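Local coordinates for protein type III restriction-modification enzyme EcoP15I Mod subunit (Escherichia coli, PDB 4ZCF) that methylates the second adenine of its asymmetric CAGCAG recognition site, on one DNA strand only, using S-adenosyl-L-methionine, and joins the Res subunit for restriction, at residues Ser320-Ile333 / Gln344-Met356. Numbering follows the deposited sequence.
Sequences SVHNPGKEGYRYDI and QPLMGYRFPLDTM. With nucleotides of chain D; nucleotides of chain E.
The backbone O of His322 is gripped side-on by Arg350, whose NE reaches it at 2.7 Å and NH2 at 2.9 Å, both nearly in the guanidinium plane. The two loops belong to what is probably the target recognition domain of this methyltransferase, beside its four-stranded antiparallel sheet. With chi1 68° the Arg350 chain starts between its own N and carbonyl carbon, then bends at chi3, which turns the guanidinium to the guanine edge of DG15 of chain E: NH1 meets N7, and NH2 meets O6 at 2.7 Å. NH2 also lies over one face of the His322 ring, whose opposite face covers N7 of DA5 of chain D, while its NE2 bonds another guanine. With an alanine at Arg350, N7 and O6 of DG15 of chain E would probably lose these two N-H donors, and the His322 carbonyl its paired grip. Asn323 OD1 accepts from N4 of DC13 of chain E at 3.3 Å.

Behind this surface, Tyr329 and Tyr349 form a hydrogen-bonded antiparallel pair. Arg330 holds Glu327 OE2 through NE and NH2, while NH1 bonds Gln344 OE1; Gly348 N lies over one face of the Arg330 guanidinium. The Tyr331 ring stacks offset on Tyr349, planes 24° apart, with Leu353 CG over its other face. Ile333 CD1 sits over the Tyr349 ring, and Tyr331 OH donates to Phe351 O at 2.7 Å from above the carbonyl plane.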
ATOM      1  N   SER A 320      -4.010 -21.373  26.854  1.00 35.54           N
ATOM      2  CA  SER A 320      -3.508 -20.102  26.328  1.00 34.86           C
ATOM      3  C   SER A 320      -3.357 -19.035  27.423  1.00 40.06           C
ATOM      4  O   SER A 320      -3.934 -17.946  27.353  1.00 41.43           O
ATOM      5  CB  SER A 320      -4.480 -19.624  25.262  1.00 33.00           C
ATOM      6  OG  SER A 320      -4.679 -20.675  24.333  1.00 37.01           O
ATOM      7  N   VAL A 321      -2.524 -19.351  28.396  1.00 35.31           N
ATOM      8  CA  VAL A 321      -2.252 -18.562  29.593  1.00 34.30           C
ATOM      9  C   VAL A 321      -0.753 -18.258  29.704  1.00 35.68           C
ATOM     10  O   VAL A 321      -0.342 -17.296  30.343  1.00 36.49           O
ATOM     11  CB  VAL A 321      -2.855 -19.412  30.759  1.00 37.61           C
ATOM     12  CG1 VAL A 321      -1.874 -19.727  31.887  1.00 37.09           C
ATOM     13  CG2 VAL A 321      -4.197 -18.862  31.244  1.00 36.56           C
ATOM     14  N   HIS A 322       0.042 -19.052  28.999  1.00 30.65           N
ATOM     15  CA  HIS A 322       1.497 -19.012  28.950  1.00 30.01           C
ATOM     16  C   HIS A 322       2.082 -17.857  28.129  1.00 36.95           C
ATOM     17  O   HIS A 322       1.449 -17.357  27.189  1.00 37.89           O
ATOM     18  CB  HIS A 322       2.036 -20.387  28.466  1.00 29.15           C
ATOM     19  CG  HIS A 322       1.643 -20.770  27.066  1.00 30.52           C
ATOM     20  ND1 HIS A 322       0.307 -20.945  26.706  1.00 31.66           N
ATOM     21  CD2 HIS A 322       2.425 -21.051  26.002  1.00 30.72           C
ATOM     22  CE1 HIS A 322       0.323 -21.305  25.437  1.00 30.47           C
ATOM     23  NE2 HIS A 322       1.578 -21.385  24.969  1.00 30.91           N
ATOM     24  N   ASN A 323       3.326 -17.507  28.432  1.00 34.30           N
ATOM     25  CA  ASN A 323       4.006 -16.424  27.745  1.00 36.17           C
ATOM     26  C   ASN A 323       4.901 -16.925  26.572  1.00 42.60           C
ATOM     27  O   ASN A 323       5.838 -17.701  26.805  1.00 41.08           O
ATOM     28  CB  ASN A 323       4.809 -15.570  28.752  1.00 39.23           C
ATOM     29  CG  ASN A 323       5.368 -14.298  28.182  1.00 57.60           C
ATOM     30  OD1 ASN A 323       4.639 -13.392  27.790  1.00 56.22           O
ATOM     31  ND2 ASN A 323       6.676 -14.212  28.114  1.00 49.90           N
ATOM     32  N   PRO A 324       4.658 -16.424  25.325  1.00 40.56           N
ATOM     33  CA  PRO A 324       5.493 -16.836  24.183  1.00 40.52           C
ATOM     34  C   PRO A 324       6.926 -16.326  24.190  1.00 46.83           C
ATOM     35  O   PRO A 324       7.183 -15.169  24.515  1.00 48.70           O
ATOM     36  CB  PRO A 324       4.749 -16.240  22.988  1.00 42.08           C
ATOM     37  CG  PRO A 324       4.061 -15.026  23.548  1.00 46.39           C
ATOM     38  CD  PRO A 324       3.608 -15.465  24.902  1.00 41.94           C
ATOM     39  N   GLY A 325       7.838 -17.204  23.807  1.00 44.13           N
ATOM     40  CA  GLY A 325       9.256 -16.933  23.572  1.00 44.29           C
ATOM     41  C   GLY A 325      10.190 -16.489  24.680  1.00 49.11           C
ATOM     42  O   GLY A 325      11.376 -16.836  24.639  1.00 48.79           O
ATOM     43  N   LYS A 326       9.704 -15.647  25.613  1.00 45.01           N
ATOM     44  CA  LYS A 326      10.529 -15.053  26.667  1.00 44.48           C
ATOM     45  C   LYS A 326       9.924 -15.270  28.046  1.00 52.27           C
ATOM     46  O   LYS A 326       8.901 -15.946  28.193  1.00 52.09           O
ATOM     47  CB  LYS A 326      10.684 -13.529  26.433  1.00 44.85           C
ATOM     48  CG  LYS A 326      11.193 -13.122  25.065  1.00 56.77           C
ATOM     49  CD  LYS A 326      11.077 -11.616  24.875  1.00 64.91           C
ATOM     50  CE  LYS A 326      11.261 -11.225  23.428  1.00 71.76           C
ATOM     51  NZ  LYS A 326      11.126  -9.757  23.221  1.00 74.35           N
ATOM     52  N   GLU A 327      10.563 -14.654  29.059  1.00 50.93           N
ATOM     53  CA  GLU A 327      10.125 -14.651  30.447  1.00 50.61           C
ATOM     54  C   GLU A 327       8.901 -13.731  30.581  1.00 53.71           C
ATOM     55  O   GLU A 327       8.900 -12.629  30.024  1.00 52.93           O
ATOM     56  CB  GLU A 327      11.271 -14.165  31.345  1.00 51.69           C
ATOM     57  CG  GLU A 327      11.666 -15.161  32.421  1.00 58.95           C
ATOM     58  CD  GLU A 327      10.632 -15.353  33.512  1.00 75.21           C
ATOM     59  OE1 GLU A 327      10.212 -14.347  34.129  1.00 74.44           O
ATOM     60  OE2 GLU A 327      10.233 -16.515  33.740  1.00 62.53           O
ATOM     61  N   GLY A 328       7.886 -14.194  31.308  1.00 50.50           N
ATOM     62  CA  GLY A 328       6.645 -13.451  31.507  1.00 50.51           C
ATOM     63  C   GLY A 328       6.375 -12.940  32.909  1.00 54.24           C
ATOM     64  O   GLY A 328       7.284 -12.476  33.604  1.00 53.42           O
ATOM     65  N   TYR A 329       5.096 -12.986  33.308  1.00 51.29           N
ATOM     66  CA  TYR A 329       4.616 -12.534  34.616  1.00 51.58           C
ATOM     67  C   TYR A 329       4.619 -13.704  35.591  1.00 56.80           C
ATOM     68  O   TYR A 329       4.085 -14.763  35.282  1.00 56.79           O
ATOM     69  CB  TYR A 329       3.198 -11.921  34.505  1.00 52.96           C
ATOM     70  CG  TYR A 329       3.098 -10.793  33.495  1.00 55.34           C
ATOM     71  CD1 TYR A 329       3.431  -9.485  33.846  1.00 56.62           C
ATOM     72  CD2 TYR A 329       2.712 -11.040  32.175  1.00 56.33           C
ATOM     73  CE1 TYR A 329       3.374  -8.449  32.914  1.00 55.91           C
ATOM     74  CE2 TYR A 329       2.666 -10.010  31.230  1.00 56.78           C
ATOM     75  CZ  TYR A 329       2.999  -8.716  31.608  1.00 59.09           C
ATOM     76  OH  TYR A 329       2.939  -7.685  30.707  1.00 52.42           O
ATOM     77  N   ARG A 330       5.238 -13.517  36.761  1.00 53.79           N
ATOM     78  CA  ARG A 330       5.314 -14.542  37.794  1.00 52.79           C
ATOM     79  C   ARG A 330       4.534 -14.104  39.039  1.00 57.68           C
ATOM     80  O   ARG A 330       4.801 -13.044  39.607  1.00 58.44           O
ATOM     81  CB  ARG A 330       6.776 -14.859  38.125  1.00 50.95           C
ATOM     82  CG  ARG A 330       7.618 -15.283  36.923  1.00 55.28           C
ATOM     83  CD  ARG A 330       7.446 -16.754  36.621  1.00 53.62           C
ATOM     84  NE  ARG A 330       8.387 -17.242  35.613  1.00 48.70           N
ATOM     85  CZ  ARG A 330       8.449 -18.510  35.221  1.00 58.80           C
ATOM     86  NH1 ARG A 330       7.642 -19.418  35.760  1.00 39.14           N
ATOM     87  NH2 ARG A 330       9.332 -18.886  34.299  1.00 38.73           N
ATOM     88  N   TYR A 331       3.524 -14.889  39.410  1.00 53.98           N
ATOM     89  CA  TYR A 331       2.656 -14.650  40.567  1.00 53.57           C
ATOM     90  C   TYR A 331       1.881 -15.930  40.902  1.00 56.58           C
ATOM     91  O   TYR A 331       1.902 -16.871  40.112  1.00 55.89           O
ATOM     92  CB  TYR A 331       1.712 -13.431  40.356  1.00 54.38           C
ATOM     93  CG  TYR A 331       0.907 -13.487  39.078  1.00 55.74           C
ATOM     94  CD1 TYR A 331      -0.269 -14.225  39.005  1.00 57.06           C
ATOM     95  CD2 TYR A 331       1.327 -12.809  37.935  1.00 56.30           C
ATOM     96  CE1 TYR A 331      -0.994 -14.310  37.819  1.00 56.72           C
ATOM     97  CE2 TYR A 331       0.611 -12.894  36.743  1.00 56.25           C
ATOM     98  CZ  TYR A 331      -0.541 -13.659  36.686  1.00 57.13           C
ATOM     99  OH  TYR A 331      -1.270 -13.742  35.531  1.00 51.97           O
ATOM    100  N   ASP A 332       1.209 -15.967  42.057  1.00 53.21           N
ATOM    101  CA  ASP A 332       0.457 -17.135  42.494  1.00 53.76           C
ATOM    102  C   ASP A 332      -1.026 -17.044  42.166  1.00 56.53           C
ATOM    103  O   ASP A 332      -1.682 -16.064  42.537  1.00 55.40           O
ATOM    104  CB  ASP A 332       0.624 -17.376  44.018  1.00 56.34           C
ATOM    105  CG  ASP A 332       1.967 -17.890  44.521  1.00 73.26           C
ATOM    106  OD1 ASP A 332       2.879 -18.105  43.687  1.00 75.73           O
ATOM    107  OD2 ASP A 332       2.108 -18.069  45.749  1.00 80.89           O
ATOM    108  N   ILE A 333      -1.562 -18.099  41.519  1.00 52.10           N
ATOM    109  CA  ILE A 333      -2.993 -18.232  41.236  1.00 51.88           C
ATOM    110  C   ILE A 333      -3.460 -19.361  42.157  1.00 59.11           C
ATOM    111  O   ILE A 333      -2.984 -20.494  42.040  1.00 59.16           O
ATOM    112  CB  ILE A 333      -3.321 -18.452  39.730  1.00 53.96           C
ATOM    113  CG1 ILE A 333      -2.773 -17.263  38.881  1.00 53.58           C
ATOM    114  CG2 ILE A 333      -4.829 -18.647  39.532  1.00 52.87           C
ATOM    115  CD1 ILE A 333      -2.721 -17.447  37.502  1.00 49.82           C
ATOM    116  N   GLN A 344       2.704 -23.274  37.440  1.00 42.51           N
ATOM    117  CA  GLN A 344       3.031 -22.145  36.605  1.00 42.61           C
ATOM    118  C   GLN A 344       3.595 -22.593  35.251  1.00 48.69           C
ATOM    119  O   GLN A 344       4.436 -23.503  35.218  1.00 49.90           O
ATOM    120  CB  GLN A 344       4.059 -21.283  37.340  1.00 43.72           C
ATOM    121  CG  GLN A 344       3.585 -19.882  37.669  1.00 52.17           C
ATOM    122  CD  GLN A 344       4.695 -19.083  38.309  1.00 64.98           C
ATOM    123  OE1 GLN A 344       5.891 -19.315  38.064  1.00 55.26           O
ATOM    124  NE2 GLN A 344       4.324 -18.122  39.152  1.00 55.42           N
ATOM    125  N   PRO A 345       3.213 -21.934  34.124  1.00 43.61           N
ATOM    126  CA  PRO A 345       3.822 -22.291  32.827  1.00 42.33           C
ATOM    127  C   PRO A 345       5.329 -22.065  32.874  1.00 43.98           C
ATOM    128  O   PRO A 345       5.787 -21.221  33.641  1.00 44.13           O
ATOM    129  CB  PRO A 345       3.160 -21.309  31.848  1.00 43.80           C
ATOM    130  CG  PRO A 345       1.920 -20.883  32.507  1.00 48.17           C
ATOM    131  CD  PRO A 345       2.248 -20.832  33.968  1.00 44.13           C
ATOM    132  N   LEU A 346       6.096 -22.815  32.072  1.00 39.18           N
ATOM    133  CA  LEU A 346       7.564 -22.732  31.996  1.00 38.38           C
ATOM    134  C   LEU A 346       8.097 -21.317  31.822  1.00 45.94           C
ATOM    135  O   LEU A 346       9.153 -21.013  32.357  1.00 47.96           O
ATOM    136  CB  LEU A 346       8.079 -23.657  30.873  1.00 37.77           C
ATOM    137  CG  LEU A 346       9.522 -23.486  30.358  1.00 39.76           C
ATOM    138  CD1 LEU A 346      10.523 -24.157  31.274  1.00 38.77           C
ATOM    139  CD2 LEU A 346       9.655 -24.003  28.926  1.00 38.04           C
ATOM    140  N   MET A 347       7.368 -20.454  31.087  1.00 44.27           N
ATOM    141  CA  MET A 347       7.754 -19.067  30.781  1.00 43.51           C
ATOM    142  C   MET A 347       6.957 -18.048  31.594  1.00 44.97           C
ATOM    143  O   MET A 347       7.089 -16.837  31.378  1.00 44.52           O
ATOM    144  CB  MET A 347       7.588 -18.784  29.269  1.00 46.28           C
ATOM    145  CG  MET A 347       8.410 -19.667  28.363  1.00 50.39           C
ATOM    146  SD  MET A 347      10.176 -19.601  28.744  1.00 55.61           S
ATOM    147  CE  MET A 347      10.777 -20.620  27.456  1.00 52.38           C
ATOM    148  N   GLY A 348       6.179 -18.544  32.548  1.00 40.99           N
ATOM    149  CA  GLY A 348       5.322 -17.717  33.390  1.00 40.74           C
ATOM    150  C   GLY A 348       4.069 -17.344  32.627  1.00 44.52           C
ATOM    151  O   GLY A 348       3.866 -17.826  31.510  1.00 44.14           O
ATOM    152  N   TYR A 349       3.252 -16.443  33.188  1.00 41.63           N
ATOM    153  CA  TYR A 349       1.999 -15.988  32.573  1.00 42.04           C
ATOM    154  C   TYR A 349       2.162 -14.911  31.499  1.00 42.18           C
ATOM    155  O   TYR A 349       3.224 -14.297  31.422  1.00 40.30           O
ATOM    156  CB  TYR A 349       0.988 -15.554  33.651  1.00 44.71           C
ATOM    157  CG  TYR A 349       0.684 -16.649  34.650  1.00 48.83           C
ATOM    158  CD1 TYR A 349      -0.102 -17.744  34.299  1.00 50.65           C
ATOM    159  CD2 TYR A 349       1.206 -16.608  35.939  1.00 50.39           C
ATOM    160  CE1 TYR A 349      -0.378 -18.761  35.210  1.00 51.39           C
ATOM    161  CE2 TYR A 349       0.925 -17.613  36.865  1.00 51.77           C
ATOM    162  CZ  TYR A 349       0.147 -18.696  36.490  1.00 58.81           C
ATOM    163  OH  TYR A 349      -0.146 -19.680  37.403  1.00 59.32           O
ATOM    164  N   ARG A 350       1.112 -14.729  30.642  1.00 37.66           N
ATOM    165  CA  ARG A 350       1.009 -13.695  29.589  1.00 38.07           C
ATOM    166  C   ARG A 350       0.184 -12.495  30.096  1.00 44.92           C
ATOM    167  O   ARG A 350       0.181 -11.434  29.459  1.00 45.35           O
ATOM    168  CB  ARG A 350       0.350 -14.251  28.301  1.00 37.21           C
ATOM    169  CG  ARG A 350      -1.153 -14.615  28.435  1.00 37.04           C
ATOM    170  CD  ARG A 350      -1.766 -15.141  27.167  1.00 38.61           C
ATOM    171  NE  ARG A 350      -1.010 -16.276  26.634  1.00 46.32           N
ATOM    172  CZ  ARG A 350      -1.283 -16.901  25.496  1.00 51.56           C
ATOM    173  NH1 ARG A 350      -2.300 -16.503  24.737  1.00 33.46           N
ATOM    174  NH2 ARG A 350      -0.525 -17.908  25.089  1.00 29.06           N
ATOM    175  N   PHE A 351      -0.567 -12.704  31.204  1.00 42.31           N
ATOM    176  CA  PHE A 351      -1.445 -11.716  31.821  1.00 42.17           C
ATOM    177  C   PHE A 351      -0.823 -11.118  33.055  1.00 49.13           C
ATOM    178  O   PHE A 351      -0.293 -11.885  33.857  1.00 49.90           O
ATOM    179  CB  PHE A 351      -2.781 -12.357  32.250  1.00 43.00           C
ATOM    180  CG  PHE A 351      -3.589 -12.987  31.150  1.00 43.69           C
ATOM    181  CD1 PHE A 351      -4.331 -12.201  30.270  1.00 45.34           C
ATOM    182  CD2 PHE A 351      -3.633 -14.370  31.003  1.00 44.84           C
ATOM    183  CE1 PHE A 351      -5.070 -12.785  29.238  1.00 45.25           C
ATOM    184  CE2 PHE A 351      -4.392 -14.955  29.982  1.00 47.39           C
ATOM    185  CZ  PHE A 351      -5.102 -14.153  29.104  1.00 44.91           C
ATOM    186  N   PRO A 352      -0.941  -9.780  33.288  1.00 46.42           N
ATOM    187  CA  PRO A 352      -0.485  -9.213  34.574  1.00 46.07           C
ATOM    188  C   PRO A 352      -1.494  -9.625  35.654  1.00 50.41           C
ATOM    189  O   PRO A 352      -2.650  -9.863  35.312  1.00 50.08           O
ATOM    190  CB  PRO A 352      -0.567  -7.691  34.338  1.00 47.61           C
ATOM    191  CG  PRO A 352      -0.837  -7.496  32.880  1.00 51.77           C
ATOM    192  CD  PRO A 352      -1.552  -8.737  32.442  1.00 47.79           C
ATOM    193  N   LEU A 353      -1.091  -9.713  36.942  1.00 48.33           N
ATOM    194  CA  LEU A 353      -2.012 -10.072  38.042  1.00 48.04           C
ATOM    195  C   LEU A 353      -3.344  -9.312  37.957  1.00 53.97           C
ATOM    196  O   LEU A 353      -4.405  -9.916  38.122  1.00 55.57           O
ATOM    197  CB  LEU A 353      -1.372  -9.808  39.410  1.00 48.01           C
ATOM    198  CG  LEU A 353      -1.411 -10.969  40.424  1.00 53.33           C
ATOM    199  CD1 LEU A 353      -0.553 -10.667  41.638  1.00 53.22           C
ATOM    200  CD2 LEU A 353      -2.839 -11.336  40.841  1.00 54.61           C
ATOM    201  N   ASP A 354      -3.277  -7.998  37.667  1.00 49.55           N
ATOM    202  CA  ASP A 354      -4.403  -7.088  37.518  1.00 49.22           C
ATOM    203  C   ASP A 354      -5.439  -7.663  36.540  1.00 52.83           C
ATOM    204  O   ASP A 354      -6.626  -7.682  36.872  1.00 52.23           O
ATOM    205  CB  ASP A 354      -3.902  -5.726  37.036  1.00 50.04           C
ATOM    206  N   THR A 355      -4.987  -8.171  35.353  1.00 48.99           N
ATOM    207  CA  THR A 355      -5.866  -8.801  34.349  1.00 47.47           C
ATOM    208  C   THR A 355      -6.293 -10.187  34.802  1.00 51.01           C
ATOM    209  O   THR A 355      -7.443 -10.572  34.571  1.00 50.68           O
ATOM    210  CB  THR A 355      -5.218  -8.850  32.976  1.00 49.38           C
ATOM    211  OG1 THR A 355      -4.731  -7.546  32.655  1.00 45.25           O
ATOM    212  CG2 THR A 355      -6.191  -9.352  31.883  1.00 46.71           C
ATOM    213  N   MET A 356      -5.378 -10.941  35.438  1.00 47.95           N
ATOM    214  CA  MET A 356      -5.713 -12.259  35.943  1.00 48.98           C
ATOM    215  C   MET A 356      -6.884 -12.168  36.959  1.00 56.87           C
ATOM    216  O   MET A 356      -7.905 -12.832  36.776  1.00 57.81           O
ATOM    217  CB  MET A 356      -4.480 -12.970  36.527  1.00 50.87           C
ATOM    218  CG  MET A 356      -4.728 -14.434  36.862  1.00 53.72           C
ATOM    219  SD  MET A 356      -5.285 -15.469  35.458  1.00 56.92           S
ATOM    220  CE  MET A 356      -6.791 -15.683  35.878  1.00 53.05           C
TER
ATOM    221  P    DA D   5       5.785 -26.605  30.081  1.00 43.59           P
ATOM    222  OP1  DA D   5       7.075 -27.192  30.541  1.00 44.95           O
ATOM    223  OP2  DA D   5       5.169 -25.505  30.885  1.00 41.89           O
ATOM    224  O5'  DA D   5       5.965 -26.105  28.564  1.00 41.39           O
ATOM    225  C5'  DA D   5       6.645 -26.797  27.539  1.00 39.46           C
ATOM    226  C4'  DA D   5       6.396 -26.171  26.172  1.00 39.35           C
ATOM    227  O4'  DA D   5       5.017 -26.315  25.736  1.00 39.24           O
ATOM    228  C3'  DA D   5       6.728 -24.695  26.010  1.00 39.91           C
ATOM    229  O3'  DA D   5       7.684 -24.630  24.965  1.00 42.64           O
ATOM    230  C2'  DA D   5       5.397 -24.013  25.682  1.00 37.41           C
ATOM    231  C1'  DA D   5       4.591 -25.146  25.071  1.00 36.05           C
ATOM    232  N9   DA D   5       3.141 -25.021  25.193  1.00 32.03           N
ATOM    233  C8   DA D   5       2.454 -24.517  26.251  1.00 30.67           C
ATOM    234  N7   DA D   5       1.152 -24.478  26.066  1.00 31.14           N
ATOM    235  C5   DA D   5       0.955 -24.958  24.783  1.00 30.75           C
ATOM    236  C6   DA D   5      -0.205 -25.183  24.001  1.00 30.78           C
ATOM    237  N6   DA D   5      -1.450 -24.902  24.433  1.00 30.90           N
ATOM    238  N1   DA D   5      -0.043 -25.664  22.736  1.00 29.82           N
ATOM    239  C2   DA D   5       1.195 -25.955  22.329  1.00 29.37           C
ATOM    240  N3   DA D   5       2.353 -25.772  22.976  1.00 29.70           N
ATOM    241  C4   DA D   5       2.178 -25.281  24.216  1.00 31.00           C
TER
ATOM    242  P    DC E  13      -3.169  -7.841  29.073  1.00 47.27           P
ATOM    243  OP1  DC E  13      -3.890  -7.016  30.064  1.00 48.30           O
ATOM    244  OP2  DC E  13      -2.440  -9.044  29.544  1.00 48.42           O
ATOM    245  O5'  DC E  13      -4.222  -8.356  28.005  1.00 46.46           O
ATOM    246  C5'  DC E  13      -3.945  -9.742  27.615  1.00 44.42           C
ATOM    247  C4'  DC E  13      -3.040  -9.881  26.392  1.00 40.90           C
ATOM    248  O4'  DC E  13      -1.609  -9.708  26.586  1.00 39.67           O
ATOM    249  C3'  DC E  13      -3.016 -11.233  25.742  1.00 39.25           C
ATOM    250  O3'  DC E  13      -4.345 -11.580  25.360  1.00 38.69           O
ATOM    251  C2'  DC E  13      -2.112 -10.820  24.586  1.00 38.55           C
ATOM    252  C1'  DC E  13      -1.062  -9.960  25.291  1.00 37.51           C
ATOM    253  N1   DC E  13       0.364 -10.504  25.221  1.00 34.63           N
ATOM    254  C2   DC E  13       0.995 -10.720  23.965  1.00 33.43           C
ATOM    255  O2   DC E  13       0.422 -10.430  22.907  1.00 33.57           O
ATOM    256  N3   DC E  13       2.287 -11.166  23.928  1.00 32.18           N
ATOM    257  C4   DC E  13       2.957 -11.425  25.058  1.00 30.63           C
ATOM    258  N4   DC E  13       4.224 -11.852  24.944  1.00 29.35           N
ATOM    259  C5   DC E  13       2.348 -11.222  26.335  1.00 31.22           C
ATOM    260  C6   DC E  13       1.072 -10.783  26.373  1.00 32.88           C
ATOM    261  P    DG E  15      -8.042 -14.309  20.284  1.00 39.42           P
ATOM    262  OP1  DG E  15      -8.679 -13.596  19.153  1.00 39.44           O
ATOM    263  OP2  DG E  15      -8.403 -13.969  21.685  1.00 41.34           O
ATOM    264  O5'  DG E  15      -8.155 -15.909  20.152  1.00 37.33           O
ATOM    265  C5'  DG E  15      -8.174 -16.526  18.853  1.00 35.74           C
ATOM    266  C4'  DG E  15      -7.581 -17.930  18.814  1.00 34.29           C
ATOM    267  O4'  DG E  15      -6.159 -17.892  19.109  1.00 32.44           O
ATOM    268  C3'  DG E  15      -8.204 -19.000  19.736  1.00 33.86           C
ATOM    269  O3'  DG E  15      -8.205 -20.260  19.065  1.00 36.05           O
ATOM    270  C2'  DG E  15      -7.199 -19.072  20.877  1.00 32.00           C
ATOM    271  C1'  DG E  15      -5.912 -18.907  20.062  1.00 31.12           C
ATOM    272  N9   DG E  15      -4.731 -18.634  20.848  1.00 29.34           N
ATOM    273  C8   DG E  15      -4.716 -18.123  22.128  1.00 28.56           C
ATOM    274  N7   DG E  15      -3.510 -17.938  22.569  1.00 29.63           N
ATOM    275  C5   DG E  15      -2.679 -18.454  21.563  1.00 29.35           C
ATOM    276  C6   DG E  15      -1.264 -18.506  21.488  1.00 28.88           C
ATOM    277  O6   DG E  15      -0.475 -18.228  22.414  1.00 29.85           O
ATOM    278  N1   DG E  15      -0.798 -19.015  20.260  1.00 26.99           N
ATOM    279  C2   DG E  15      -1.621 -19.381  19.214  1.00 27.77           C
ATOM    280  N2   DG E  15      -1.038 -19.864  18.106  1.00 27.77           N
ATOM    281  N3   DG E  15      -2.948 -19.285  19.255  1.00 28.38           N
ATOM    282  C4   DG E  15      -3.416 -18.847  20.464  1.00 29.01           C
TER
HETATM  283  O   HOH W   1       0.112 -20.036  40.187  1.00 40.53           O